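Local coordinates for SidF, inhibitor of growth family, member 3 (Legionella pneumophila subsp. pneumophila, PDB 4FYE), which dephosphorylates phosphoinositides, probably acting as a phosphatidylinositol 3,4,5-trisphosphate 3-phosphatase, at residues A[26-30]-A[47-51]; A[32-38]-A[705-710]; A[89-95]-A[162-166]; A[654-658]-A[700-704]. The protein carries 1 engineered substitution. All blocks are in the same frame, centred on the assembly; numbering follows the deposited sequence.

Overall arrangement
The four contacts form a connected trio and one outlier. Interactions 1 and 2, their centres about 13 Å apart, touch and alternate along the chain: 26-30, 32-38, 47-51 and, much later, 705-710. Between the two segments of interaction 2 fall first interaction 3, then interaction 4. Interaction 2 ties the N-terminal loop to helix 701-712, and interaction 4, its centre about 14 Å away, ties that helix to helix 652-668. Strand 50-55 of interaction 1 belongs to the six-stranded mixed sheet that borders interaction 4, so interactions 1, 2 and 4 gather sequence-distant regions beside one sheet. Interaction 3 lies among peripheral helices, its centre about 36 Å from that of interaction 4.

Interaction 1: A[26-30]-A[47-51]; sequences QNQHL and DGKQV
Gln50 reaches across to the loop 26-30 and grips its backbone with both ends of one amide. Its NE2 donates to Asn27 O over 3.1 Å, in a nearly straight bond (165°) that lies in the amide plane but meets the carbonyl from above its own plane. OE1 accepts from His29 N at 3.3 Å and also presses on Gln28 CA at 3.4 Å. The chain, extended beyond CG, carries the amide to the imidazole of His29, and the last torsion (chi3 25°) turns it parallel to one ring face; the two planes differ by 4°, with Gln50 CD 3.7 Å from His29 NE2. This stack and the paired bonds make up the close-packed part, over buried Gln50. Gln50 opens strand 50-55, which runs antiparallel to 39-42 in a six-stranded mixed sheet, so the loop that leads into one strand is pinned to the start of its neighbour. Val40 and Asp183 also touch the glutamine side chain. Toward solvent the contact thins. There the His29 ring edge takes over: NE2 donates in the ring plane to Gly48 O at 3.3 Å, nearly along the C=O axis. Gly48 and Asn27 are both exposed, and the Asn27 amide is turned from 47-51.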
loop_
_atom_site.group_PDB
_atom_site.type_symbol
_atom_site.label_atom_id
_atom_site.label_comp_id
_atom_site.label_asym_id
_atom_site.label_seq_id
_atom_site.Cartn_x
_atom_site.Cartn_y
_atom_site.Cartn_z
ATOM N N GLN A 26 16.398 -5.607 -25.028
ATOM C CA GLN A 26 17.500 -4.664 -24.865
ATOM C C GLN A 26 16.965 -3.288 -24.489
ATOM O O GLN A 26 17.719 -2.431 -24.047
ATOM C CB GLN A 26 18.361 -4.587 -26.137
ATOM C CG GLN A 26 17.764 -3.771 -27.277
ATOM C CD GLN A 26 16.991 -4.592 -28.308
ATOM O OE1 GLN A 26 17.077 -4.324 -29.516
ATOM N NE2 GLN A 26 16.216 -5.576 -27.846
ATOM N N ASN A 27 15.660 -3.081 -24.658
ATOM C CA ASN A 27 15.064 -1.792 -24.365
ATOM C C ASN A 27 14.292 -1.727 -23.051
ATOM O O ASN A 27 13.815 -0.660 -22.669
ATOM C CB ASN A 27 14.192 -1.328 -25.523
ATOM C CG ASN A 27 15.017 -0.886 -26.741
ATOM O OD1 ASN A 27 14.467 -0.789 -27.834
ATOM N ND2 ASN A 27 16.332 -0.613 -26.558
ATOM N N GLN A 28 14.199 -2.849 -22.339
ATOM C CA GLN A 28 13.427 -2.868 -21.077
ATOM C C GLN A 28 14.215 -2.171 -19.980
ATOM O O GLN A 28 15.445 -2.148 -20.009
ATOM C CB GLN A 28 13.054 -4.301 -20.684
ATOM C CG GLN A 28 12.512 -5.087 -21.869
ATOM C CD GLN A 28 12.208 -6.536 -21.589
ATOM O OE1 GLN A 28 12.509 -7.054 -20.522
ATOM N NE2 GLN A 28 11.571 -7.195 -22.551
ATOM N N HIS A 29 13.508 -1.560 -19.038
ATOM C CA HIS A 29 14.173 -0.991 -17.870
ATOM C C HIS A 29 14.904 -1.968 -16.937
ATOM O O HIS A 29 15.802 -1.580 -16.179
ATOM C CB HIS A 29 13.163 -0.132 -17.117
ATOM C CG HIS A 29 12.585 0.992 -17.970
ATOM N ND1 HIS A 29 13.351 1.738 -18.838
ATOM C CD2 HIS A 29 11.291 1.479 -18.070
ATOM C CE1 HIS A 29 12.572 2.629 -19.462
ATOM N NE2 HIS A 29 11.305 2.469 -19.001
ATOM N N LEU A 30 14.529 -3.239 -16.953
ATOM C CA LEU A 30 15.152 -4.202 -16.056
ATOM C C LEU A 30 14.655 -5.592 -16.451
ATOM O O LEU A 30 13.676 -5.721 -17.194
ATOM C CB LEU A 30 14.817 -3.861 -14.591
ATOM C CG LEU A 30 13.415 -4.244 -14.076
ATOM C CD1 LEU A 30 13.441 -5.331 -12.988
ATOM C CD2 LEU A 30 12.747 -2.999 -13.560
ATOM N N ASP A 47 5.315 8.894 -22.427
ATOM C CA ASP A 47 6.276 8.614 -23.503
ATOM C C ASP A 47 7.320 7.511 -23.242
ATOM O O ASP A 47 7.350 6.513 -23.966
ATOM C CB ASP A 47 6.981 9.905 -23.903
ATOM C CG ASP A 47 7.764 10.493 -22.755
ATOM O OD1 ASP A 47 8.720 11.257 -23.040
ATOM O OD2 ASP A 47 7.437 10.152 -21.574
ATOM N N GLY A 48 8.190 7.675 -22.248
ATOM C CA GLY A 48 9.224 6.633 -22.029
ATOM C C GLY A 48 8.897 5.640 -20.905
ATOM O O GLY A 48 9.776 4.982 -20.400
ATOM N N LYS A 49 7.636 5.557 -20.480
ATOM C CA LYS A 49 7.263 4.563 -19.465
ATOM C C LYS A 49 6.859 3.181 -20.053
ATOM O O LYS A 49 6.433 3.063 -21.225
ATOM C CB LYS A 49 6.214 5.093 -18.473
ATOM C CG LYS A 49 6.474 6.466 -17.821
ATOM C CD LYS A 49 7.831 6.635 -17.144
ATOM C CE LYS A 49 7.863 7.875 -16.245
ATOM N NZ LYS A 49 9.090 7.967 -15.391
ATOM N N GLN A 50 7.039 2.143 -19.238
ATOM C CA GLN A 50 6.726 0.796 -19.669
ATOM C C GLN A 50 5.703 0.130 -18.794
ATOM O O GLN A 50 5.487 0.546 -17.652
ATOM C CB GLN A 50 8.000 -0.044 -19.746
ATOM C CG GLN A 50 8.728 0.204 -21.070
ATOM C CD GLN A 50 10.151 -0.335 -21.081
ATOM O OE1 GLN A 50 10.493 -1.264 -20.341
ATOM N NE2 GLN A 50 10.992 0.244 -21.940
ATOM N N VAL A 51 5.157 -0.965 -19.313
ATOM C CA VAL A 51 4.126 -1.692 -18.658
ATOM C C VAL A 51 4.423 -3.165 -18.730
ATOM O O VAL A 51 4.719 -3.666 -19.809
ATOM C CB VAL A 51 2.848 -1.447 -19.420
ATOM C CG1 VAL A 51 1.694 -2.120 -18.740
ATOM C CG2 VAL A 51 2.637 0.040 -19.508
#

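Interaction 2: A[32-38]-A[705-710]; sequences YGYPGER and ALHHTA
Arg38 lies against segment 705-710 of helix 701-712, its guanidinium held between a leucine methyl and a ring carbon of a tyrosine, both offset from its centre. On one face sits Leu706 CD2, 3.5 Å from Arg38 NE, and on the opposite face Tyr34 CD2 of the arginine's own loop stands 3.5 Å above the plane. The methyl Ala705 CB lies near Arg38 NH2. The chain of Arg38 is extended from CG to NE and runs antiparallel to the Leu706 side chain.

Apolar contacts continue beside it. Tyr32 CD1 meets Thr709 CG2 at 3.8 Å and Leu706 CD2 at 4.2 Å. At the far end of the tyrosine ring the hydroxyl is hydrogen-bonded to Asp183.

The polar contacts gather at Arg38 NH1. It donates to Tyr32 O within the loop at 2.8 Å, in the plane of that carbonyl, and makes a weak bond to Thr709 OG1 at 3.3 Å with an N-H...O angle of 133°. Thr709 holds OG1 beside its backbone N (chi1 -57°), from where the hydroxyl donates to Ala705 O at 2.8 Å and CG2 is left to face Tyr32. Ser715 bonds to both Arg38 NH2 and Thr709 OG1.

The arginine is therefore buried among carbonyl and hydroxyl oxygens and hydrocarbon; its positive charge is probably dispersed over several neutral acceptors as it fastens the N-terminal loop to the helix.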
loop_
_atom_site.group_PDB
_atom_site.type_symbol
_atom_site.label_atom_id
_atom_site.label_comp_id
_atom_site.label_asym_id
_atom_site.label_seq_id
_atom_site.Cartn_x
_atom_site.Cartn_y
_atom_site.Cartn_z
ATOM N N TYR A 32 12.841 -9.010 -16.088
ATOM C CA TYR A 32 11.769 -9.705 -15.365
ATOM C C TYR A 32 11.710 -11.237 -15.524
ATOM O O TYR A 32 11.102 -11.897 -14.668
ATOM C CB TYR A 32 10.482 -9.141 -15.866
ATOM C CG TYR A 32 10.268 -7.755 -15.438
ATOM C CD1 TYR A 32 9.698 -7.479 -14.160
ATOM C CD2 TYR A 32 10.584 -6.693 -16.282
ATOM C CE1 TYR A 32 9.450 -6.169 -13.749
ATOM C CE2 TYR A 32 10.343 -5.375 -15.872
ATOM C CZ TYR A 32 9.783 -5.125 -14.628
ATOM O OH TYR A 32 9.497 -3.830 -14.275
ATOM N N GLY A 33 12.325 -11.771 -16.599
ATOM C CA GLY A 33 12.374 -13.189 -16.936
ATOM C C GLY A 33 10.991 -13.722 -17.306
ATOM O O GLY A 33 10.073 -12.947 -17.585
ATOM N N TYR A 34 10.821 -15.046 -17.263
ATOM C CA TYR A 34 9.606 -15.665 -17.740
ATOM C C TYR A 34 9.197 -15.097 -19.129
ATOM O O TYR A 34 8.103 -14.533 -19.300
ATOM C CB TYR A 34 8.483 -15.531 -16.692
ATOM C CG TYR A 34 8.876 -15.983 -15.277
ATOM C CD1 TYR A 34 8.632 -17.326 -14.838
ATOM C CD2 TYR A 34 9.529 -15.113 -14.388
ATOM C CE1 TYR A 34 9.008 -17.760 -13.571
ATOM C CE2 TYR A 34 9.932 -15.554 -13.121
ATOM C CZ TYR A 34 9.641 -16.864 -12.707
ATOM O OH TYR A 34 10.020 -17.288 -11.426
ATOM N N PRO A 35 10.068 -15.260 -20.131
ATOM C CA PRO A 35 9.678 -14.764 -21.467
ATOM C C PRO A 35 8.301 -15.317 -21.981
ATOM O O PRO A 35 7.978 -16.473 -21.794
ATOM C CB PRO A 35 10.841 -15.195 -22.364
ATOM C CG PRO A 35 11.461 -16.401 -21.674
ATOM C CD PRO A 35 11.256 -16.137 -20.177
ATOM N N GLY A 36 7.473 -14.466 -22.571
ATOM C CA GLY A 36 6.160 -14.903 -23.016
ATOM C C GLY A 36 5.148 -15.000 -21.896
ATOM O O GLY A 36 3.982 -15.098 -22.174
ATOM N N GLU A 37 5.552 -14.960 -20.628
ATOM C CA GLU A 37 4.543 -14.769 -19.573
ATOM C C GLU A 37 4.611 -13.306 -19.105
ATOM O O GLU A 37 3.586 -12.626 -19.136
ATOM C CB GLU A 37 4.633 -15.774 -18.421
ATOM C CG GLU A 37 4.033 -15.254 -17.092
ATOM C CD GLU A 37 4.256 -16.161 -15.811
ATOM O OE1 GLU A 37 4.971 -17.216 -15.830
ATOM O OE2 GLU A 37 3.686 -15.833 -14.726
ATOM N N ARG A 38 5.809 -12.810 -18.745
ATOM C CA ARG A 38 5.985 -11.381 -18.298
ATOM C C ARG A 38 6.242 -10.508 -19.526
ATOM O O ARG A 38 7.380 -10.297 -19.968
ATOM C CB ARG A 38 7.057 -11.223 -17.206
ATOM C CG ARG A 38 6.669 -11.885 -15.871
ATOM C CD ARG A 38 7.788 -11.748 -14.868
ATOM N NE ARG A 38 7.410 -12.290 -13.577
ATOM C CZ ARG A 38 8.171 -12.279 -12.479
ATOM N NH1 ARG A 38 9.404 -11.784 -12.489
ATOM N NH2 ARG A 38 7.703 -12.787 -11.352
ATOM N N ALA A 705 4.637 -11.060 -6.949
ATOM C CA ALA A 705 5.966 -11.457 -7.356
ATOM C C ALA A 705 6.522 -10.461 -8.373
ATOM O O ALA A 705 7.743 -10.182 -8.395
ATOM C CB ALA A 705 5.996 -12.878 -7.873
ATOM N N LEU A 706 5.621 -9.877 -9.158
ATOM C CA LEU A 706 6.006 -8.824 -10.127
ATOM C C LEU A 706 6.496 -7.565 -9.447
ATOM O O LEU A 706 7.528 -7.044 -9.803
ATOM C CB LEU A 706 4.778 -8.416 -10.935
ATOM C CG LEU A 706 4.623 -9.060 -12.284
ATOM C CD1 LEU A 706 3.726 -8.171 -13.139
ATOM C CD2 LEU A 706 6.020 -9.103 -12.936
ATOM N N HIS A 707 5.698 -7.088 -8.472
ATOM C CA HIS A 707 6.014 -5.935 -7.644
ATOM C C HIS A 707 7.343 -6.172 -6.984
ATOM O O HIS A 707 8.189 -5.306 -7.079
ATOM C CB HIS A 707 4.866 -5.641 -6.675
ATOM C CG HIS A 707 5.261 -4.884 -5.437
ATOM N ND1 HIS A 707 5.094 -3.549 -5.323
ATOM C CD2 HIS A 707 5.835 -5.316 -4.240
ATOM C CE1 HIS A 707 5.566 -3.137 -4.124
ATOM N NE2 HIS A 707 6.028 -4.214 -3.462
ATOM N N HIS A 708 7.566 -7.355 -6.373
ATOM C CA HIS A 708 8.859 -7.666 -5.734
ATOM C C HIS A 708 10.044 -7.610 -6.687
ATOM O O HIS A 708 11.160 -7.186 -6.325
ATOM C CB HIS A 708 8.784 -9.038 -5.027
ATOM C CG HIS A 708 9.855 -9.253 -3.955
ATOM N ND1 HIS A 708 11.153 -9.638 -4.252
ATOM C CD2 HIS A 708 9.780 -9.174 -2.578
ATOM C CE1 HIS A 708 11.859 -9.759 -3.108
ATOM N NE2 HIS A 708 11.016 -9.515 -2.078
ATOM N N THR A 709 9.830 -8.046 -7.922
ATOM C CA THR A 709 10.892 -8.031 -8.919
ATOM C C THR A 709 11.295 -6.591 -9.256
ATOM O O THR A 709 12.479 -6.245 -9.205
ATOM C CB THR A 709 10.480 -8.840 -10.162
ATOM O OG1 THR A 709 10.172 -10.166 -9.715
ATOM C CG2 THR A 709 11.630 -8.923 -11.173
ATOM N N ALA A 710 10.318 -5.779 -9.592
ATOM C CA ALA A 710 10.509 -4.321 -9.771
ATOM C C ALA A 710 11.175 -3.627 -8.571
ATOM O O ALA A 710 11.955 -2.704 -8.740
ATOM C CB ALA A 710 9.167 -3.647 -10.049
#

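Interaction 3: A[89-95]-A[162-166]; sequences LIDKDKK and ASGHK
The imidazole of His165 lies against Leu89 where two helices, 71-92 and 136-163, come to their C-terminal ends. An ST turn carries the second chain out of its helix: His165 N donates to Ser163 OG at 3.1 Å, across Gly164, whose positive phi marks the departure from helical geometry.

From CB outward, the histidine is enclosed step by step. His165 CB stands 4.1 Å from Leu89 CD2. CG is set beside the backbone N (chi1 -73°), which turns the ring toward helix 71-92, and CG too borders the leucine methyl. His165 CD2 is 3.3 Å from Leu89 CG, short for two carbons and perhaps a sign of strain or model error. Leu89 CB sits over the ring in a CH-pi contact, 3.9 Å from the centroid and 18° off the normal. His165 NE2 lies 3.7 Å from Leu89 CG.

His165 ND1 donates in the ring plane to Ser163 O at 3.1 Å, coming from well above the plane of that carbonyl, and this bond helps fix the rotation of the imidazole. Ile90 CG2 crowds the same oxygen. His165 CE1 makes a C-H...O approach to Asp93 OD2 at 3.2 Å, the carboxylate at the ring edge and nearly coplanar with it (5°). Asp93 has its main partner elsewhere, in a salt bridge from OD2 to Arg101 of helix 98-119, with Lys98 bound to OD1. Leu89 also touches Ala169 and Leu170 of helix 167-180.

On the solvent side Lys95 bends at its last two torsions and brings NZ to a weak, 3.4 Å bond with Gly164 O.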
loop_
_atom_site.group_PDB
_atom_site.type_symbol
_atom_site.label_atom_id
_atom_site.label_comp_id
_atom_site.label_asym_id
_atom_site.label_seq_id
_atom_site.Cartn_x
_atom_site.Cartn_y
_atom_site.Cartn_z
ATOM N N LEU A 89 27.648 1.590 -11.815
ATOM C CA LEU A 89 28.697 1.998 -10.862
ATOM C C LEU A 89 30.050 2.212 -11.472
ATOM O O LEU A 89 30.684 3.245 -11.191
ATOM C CB LEU A 89 28.822 1.048 -9.668
ATOM C CG LEU A 89 28.327 1.537 -8.298
ATOM C CD1 LEU A 89 27.305 2.661 -8.381
ATOM C CD2 LEU A 89 27.855 0.418 -7.379
ATOM N N ILE A 90 30.501 1.278 -12.315
ATOM C CA ILE A 90 31.807 1.494 -12.978
ATOM C C ILE A 90 31.792 2.632 -14.006
ATOM O O ILE A 90 32.834 3.218 -14.281
ATOM C CB ILE A 90 32.530 0.205 -13.495
ATOM C CG1 ILE A 90 31.854 -0.417 -14.707
ATOM C CG2 ILE A 90 32.650 -0.854 -12.389
ATOM C CD1 ILE A 90 31.804 -1.946 -14.596
ATOM N N ASP A 91 30.612 2.958 -14.541
ATOM C CA ASP A 91 30.459 4.095 -15.475
ATOM C C ASP A 91 30.540 5.432 -14.754
ATOM O O ASP A 91 31.163 6.365 -15.245
ATOM C CB ASP A 91 29.155 4.029 -16.289
ATOM C CG ASP A 91 29.280 3.191 -17.580
ATOM O OD1 ASP A 91 30.275 2.440 -17.764
ATOM O OD2 ASP A 91 28.346 3.271 -18.412
ATOM N N LYS A 92 29.945 5.526 -13.578
ATOM C CA LYS A 92 29.993 6.795 -12.894
ATOM C C LYS A 92 31.195 6.925 -11.955
ATOM O O LYS A 92 31.325 7.947 -11.287
ATOM C CB LYS A 92 28.651 7.125 -12.213
ATOM C CG LYS A 92 28.495 6.590 -10.799
ATOM C CD LYS A 92 27.190 7.059 -10.180
ATOM C CE LYS A 92 26.006 6.631 -11.030
ATOM N NZ LYS A 92 24.789 6.633 -10.176
ATOM N N ASP A 93 32.094 5.935 -11.935
ATOM C CA ASP A 93 33.221 5.946 -10.976
ATOM C C ASP A 93 34.452 6.717 -11.471
ATOM O O ASP A 93 34.529 7.058 -12.653
ATOM C CB ASP A 93 33.537 4.551 -10.365
ATOM C CG ASP A 93 34.512 3.691 -11.202
ATOM O OD1 ASP A 93 35.301 4.214 -12.025
ATOM O OD2 ASP A 93 34.506 2.455 -10.993
ATOM N N LYS A 94 35.401 6.981 -10.573
ATOM C CA LYS A 94 36.593 7.748 -10.936
ATOM C C LYS A 94 37.788 6.931 -11.423
ATOM O O LYS A 94 38.690 7.499 -12.059
ATOM C CB LYS A 94 36.992 8.733 -9.836
ATOM C CG LYS A 94 36.875 10.169 -10.310
ATOM C CD LYS A 94 35.534 10.828 -9.975
ATOM C CE LYS A 94 35.577 12.235 -10.571
ATOM N NZ LYS A 94 34.881 13.253 -9.732
ATOM N N LYS A 95 37.772 5.622 -11.159
ATOM C CA LYS A 95 38.813 4.718 -11.644
ATOM C C LYS A 95 38.655 4.410 -13.173
ATOM O O LYS A 95 37.648 4.754 -13.779
ATOM C CB LYS A 95 38.934 3.451 -10.744
ATOM C CG LYS A 95 38.799 3.685 -9.218
ATOM C CD LYS A 95 39.235 2.502 -8.313
ATOM C CE LYS A 95 38.304 1.267 -8.286
ATOM N NZ LYS A 95 36.950 1.340 -7.613
ATOM N N ALA A 162 35.670 -7.702 -9.399
ATOM C CA ALA A 162 35.978 -7.176 -10.713
ATOM C C ALA A 162 35.536 -5.757 -10.838
ATOM O O ALA A 162 36.114 -5.006 -11.598
ATOM C CB ALA A 162 35.323 -8.001 -11.799
ATOM N N SER A 163 34.496 -5.371 -10.127
ATOM C CA SER A 163 33.936 -4.042 -10.391
ATOM C C SER A 163 34.607 -2.990 -9.526
ATOM O O SER A 163 34.558 -1.811 -9.841
ATOM C CB SER A 163 32.446 -4.043 -10.200
ATOM O OG SER A 163 32.147 -3.750 -8.855
ATOM N N GLY A 164 35.299 -3.451 -8.481
ATOM C CA GLY A 164 35.905 -2.594 -7.462
ATOM C C GLY A 164 34.884 -1.926 -6.535
ATOM O O GLY A 164 35.214 -0.959 -5.856
ATOM N N HIS A 165 33.650 -2.430 -6.485
ATOM C CA HIS A 165 32.668 -1.840 -5.575
ATOM C C HIS A 165 32.246 -2.780 -4.510
ATOM O O HIS A 165 32.406 -3.995 -4.632
ATOM C CB HIS A 165 31.490 -1.277 -6.337
ATOM C CG HIS A 165 31.815 -0.006 -7.069
ATOM N ND1 HIS A 165 32.762 0.053 -8.047
ATOM C CD2 HIS A 165 31.320 1.301 -6.916
ATOM C CE1 HIS A 165 32.859 1.331 -8.499
ATOM N NE2 HIS A 165 31.959 2.080 -7.823
ATOM N N LYS A 166 31.729 -2.247 -3.419
ATOM C CA LYS A 166 31.321 -3.152 -2.348
ATOM C C LYS A 166 29.866 -3.632 -2.491
ATOM O O LYS A 166 29.001 -2.982 -3.114
ATOM C CB LYS A 166 31.622 -2.549 -0.974
ATOM C CG LYS A 166 33.110 -2.458 -0.669
ATOM C CD LYS A 166 33.404 -1.459 0.447
ATOM C CE LYS A 166 34.591 -1.916 1.278
ATOM N NZ LYS A 166 34.272 -3.250 1.866
#

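Interaction 4: A[654-658]-A[700-704]; sequences QRLAQ and LTTIQ
Gln704 extends its side chain between Gln654, Arg655 and Gln658, taking contacts from three residues of helix 652-668. The polar groups form the centre. One corner of the Gln704 amide stands over a face of the Arg655 guanidinium, the planes nearly perpendicular (75°), and the amide comes close to that of Gln658, which is turned 56° from it. Arg655 sets out away from the other helix, but bends at chi2 and chi3 bring its end back to this place. Its charge is engaged outside the pair, in a salt bridge to Asp729 and a cation-pi contact with Phe727.

Aliphatic contacts frame this buried polar group. Gln658 CG packs on Leu700 CB at 3.8 Å, and at the other end the Gln704 CG methylene passes Gln654 CB at 4.1 Å, the two glutamines running in opposite directions. Two methyls rest against polar atoms instead: Leu700 CD1 lies 3.9 Å from the backbone oxygen Gln658 O, and Thr701 CG2 approaches Arg655 NH2 at 3.7 Å.

Helices 652-668 and 701-712 meet here deep in the domain, against the six-stranded sheet: in strand 199-206 Ile202 touches Leu700 and Tyr204 touches Ile703, His187 of strand 184-189 borders Ile703, and the Tyr204 hydroxyl is hydrogen-bonded to Gln654 OE1.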
loop_
_atom_site.group_PDB
_atom_site.type_symbol
_atom_site.label_atom_id
_atom_site.label_comp_id
_atom_site.label_asym_id
_atom_site.label_seq_id
_atom_site.Cartn_x
_atom_site.Cartn_y
_atom_site.Cartn_z
ATOM N N GLN A 654 2.143 -6.345 1.379
ATOM C CA GLN A 654 1.601 -7.040 0.198
ATOM C C GLN A 654 0.527 -8.082 0.535
ATOM O O GLN A 654 -0.447 -8.274 -0.238
ATOM C CB GLN A 654 2.715 -7.821 -0.553
ATOM C CG GLN A 654 3.680 -6.931 -1.303
ATOM C CD GLN A 654 2.913 -5.876 -2.064
ATOM O OE1 GLN A 654 2.231 -6.167 -3.029
ATOM N NE2 GLN A 654 2.981 -4.651 -1.590
ATOM N N ARG A 655 0.734 -8.806 1.625
ATOM C CA ARG A 655 -0.236 -9.793 2.010
ATOM C C ARG A 655 -1.540 -9.123 2.528
ATOM O O ARG A 655 -2.639 -9.630 2.303
ATOM C CB ARG A 655 0.277 -10.760 3.081
ATOM C CG ARG A 655 1.603 -11.507 2.937
ATOM C CD ARG A 655 2.065 -12.296 1.678
ATOM N NE ARG A 655 1.185 -13.224 1.091
ATOM C CZ ARG A 655 1.458 -14.482 0.678
ATOM N NH1 ARG A 655 2.621 -15.074 0.814
ATOM N NH2 ARG A 655 0.479 -15.184 0.084
ATOM N N LEU A 656 -1.424 -7.989 3.227
ATOM C CA LEU A 656 -2.599 -7.272 3.575
ATOM C C LEU A 656 -3.263 -6.785 2.248
ATOM O O LEU A 656 -4.500 -6.925 2.097
ATOM C CB LEU A 656 -2.254 -6.110 4.512
ATOM C CG LEU A 656 -3.488 -5.305 4.881
ATOM C CD1 LEU A 656 -4.584 -6.038 5.733
ATOM C CD2 LEU A 656 -2.962 -4.066 5.535
ATOM N N ALA A 657 -2.480 -6.244 1.293
ATOM C CA ALA A 657 -3.098 -5.787 0.017
ATOM C C ALA A 657 -3.833 -6.935 -0.694
ATOM O O ALA A 657 -4.912 -6.723 -1.304
ATOM C CB ALA A 657 -2.070 -5.117 -0.910
ATOM N N GLN A 658 -3.306 -8.164 -0.555
ATOM C CA GLN A 658 -3.902 -9.349 -1.171
ATOM C C GLN A 658 -5.257 -9.654 -0.528
ATOM O O GLN A 658 -6.218 -10.010 -1.205
ATOM C CB GLN A 658 -2.983 -10.585 -0.960
ATOM C CG GLN A 658 -3.677 -11.943 -1.223
ATOM C CD GLN A 658 -2.785 -13.251 -1.086
ATOM O OE1 GLN A 658 -3.319 -14.386 -1.188
ATOM N NE2 GLN A 658 -1.500 -13.115 -0.837
ATOM N N LEU A 700 -3.884 -14.178 -6.761
ATOM C CA LEU A 700 -3.362 -12.936 -6.175
ATOM C C LEU A 700 -1.861 -12.890 -5.879
ATOM O O LEU A 700 -1.309 -11.832 -5.607
ATOM C CB LEU A 700 -4.170 -12.587 -4.934
ATOM C CG LEU A 700 -5.646 -12.772 -5.262
ATOM C CD1 LEU A 700 -6.451 -12.729 -3.976
ATOM C CD2 LEU A 700 -6.093 -11.675 -6.223
ATOM N N THR A 701 -1.126 -13.986 -5.961
ATOM C CA THR A 701 0.331 -13.828 -5.622
ATOM C C THR A 701 1.114 -13.339 -6.800
ATOM O O THR A 701 2.280 -12.872 -6.687
ATOM C CB THR A 701 0.958 -15.107 -5.108
ATOM O OG1 THR A 701 0.234 -16.210 -5.696
ATOM C CG2 THR A 701 0.827 -15.135 -3.553
ATOM N N THR A 702 0.483 -13.372 -7.946
ATOM C CA THR A 702 1.255 -13.077 -9.131
ATOM C C THR A 702 1.686 -11.616 -9.257
ATOM O O THR A 702 2.855 -11.359 -9.545
ATOM C CB THR A 702 0.771 -13.837 -10.411
ATOM O OG1 THR A 702 0.186 -12.959 -11.320
ATOM C CG2 THR A 702 -0.159 -14.930 -10.092
ATOM N N ILE A 703 0.796 -10.673 -8.927
ATOM C CA ILE A 703 1.139 -9.239 -8.882
ATOM C C ILE A 703 2.202 -8.979 -7.807
ATOM O O ILE A 703 3.053 -8.128 -8.025
ATOM C CB ILE A 703 -0.125 -8.322 -8.709
ATOM C CG1 ILE A 703 0.133 -6.890 -9.184
ATOM C CG2 ILE A 703 -0.654 -8.259 -7.261
ATOM C CD1 ILE A 703 0.138 -6.765 -10.676
ATOM N N GLN A 704 2.188 -9.744 -6.686
ATOM C CA GLN A 704 3.168 -9.602 -5.641
ATOM C C GLN A 704 4.543 -10.005 -6.152
ATOM O O GLN A 704 5.507 -9.344 -5.858
ATOM C CB GLN A 704 2.820 -10.461 -4.392
ATOM C CG GLN A 704 1.520 -10.039 -3.754
ATOM C CD GLN A 704 1.150 -10.929 -2.591
ATOM O OE1 GLN A 704 0.005 -11.407 -2.509
ATOM N NE2 GLN A 704 2.109 -11.165 -1.684
#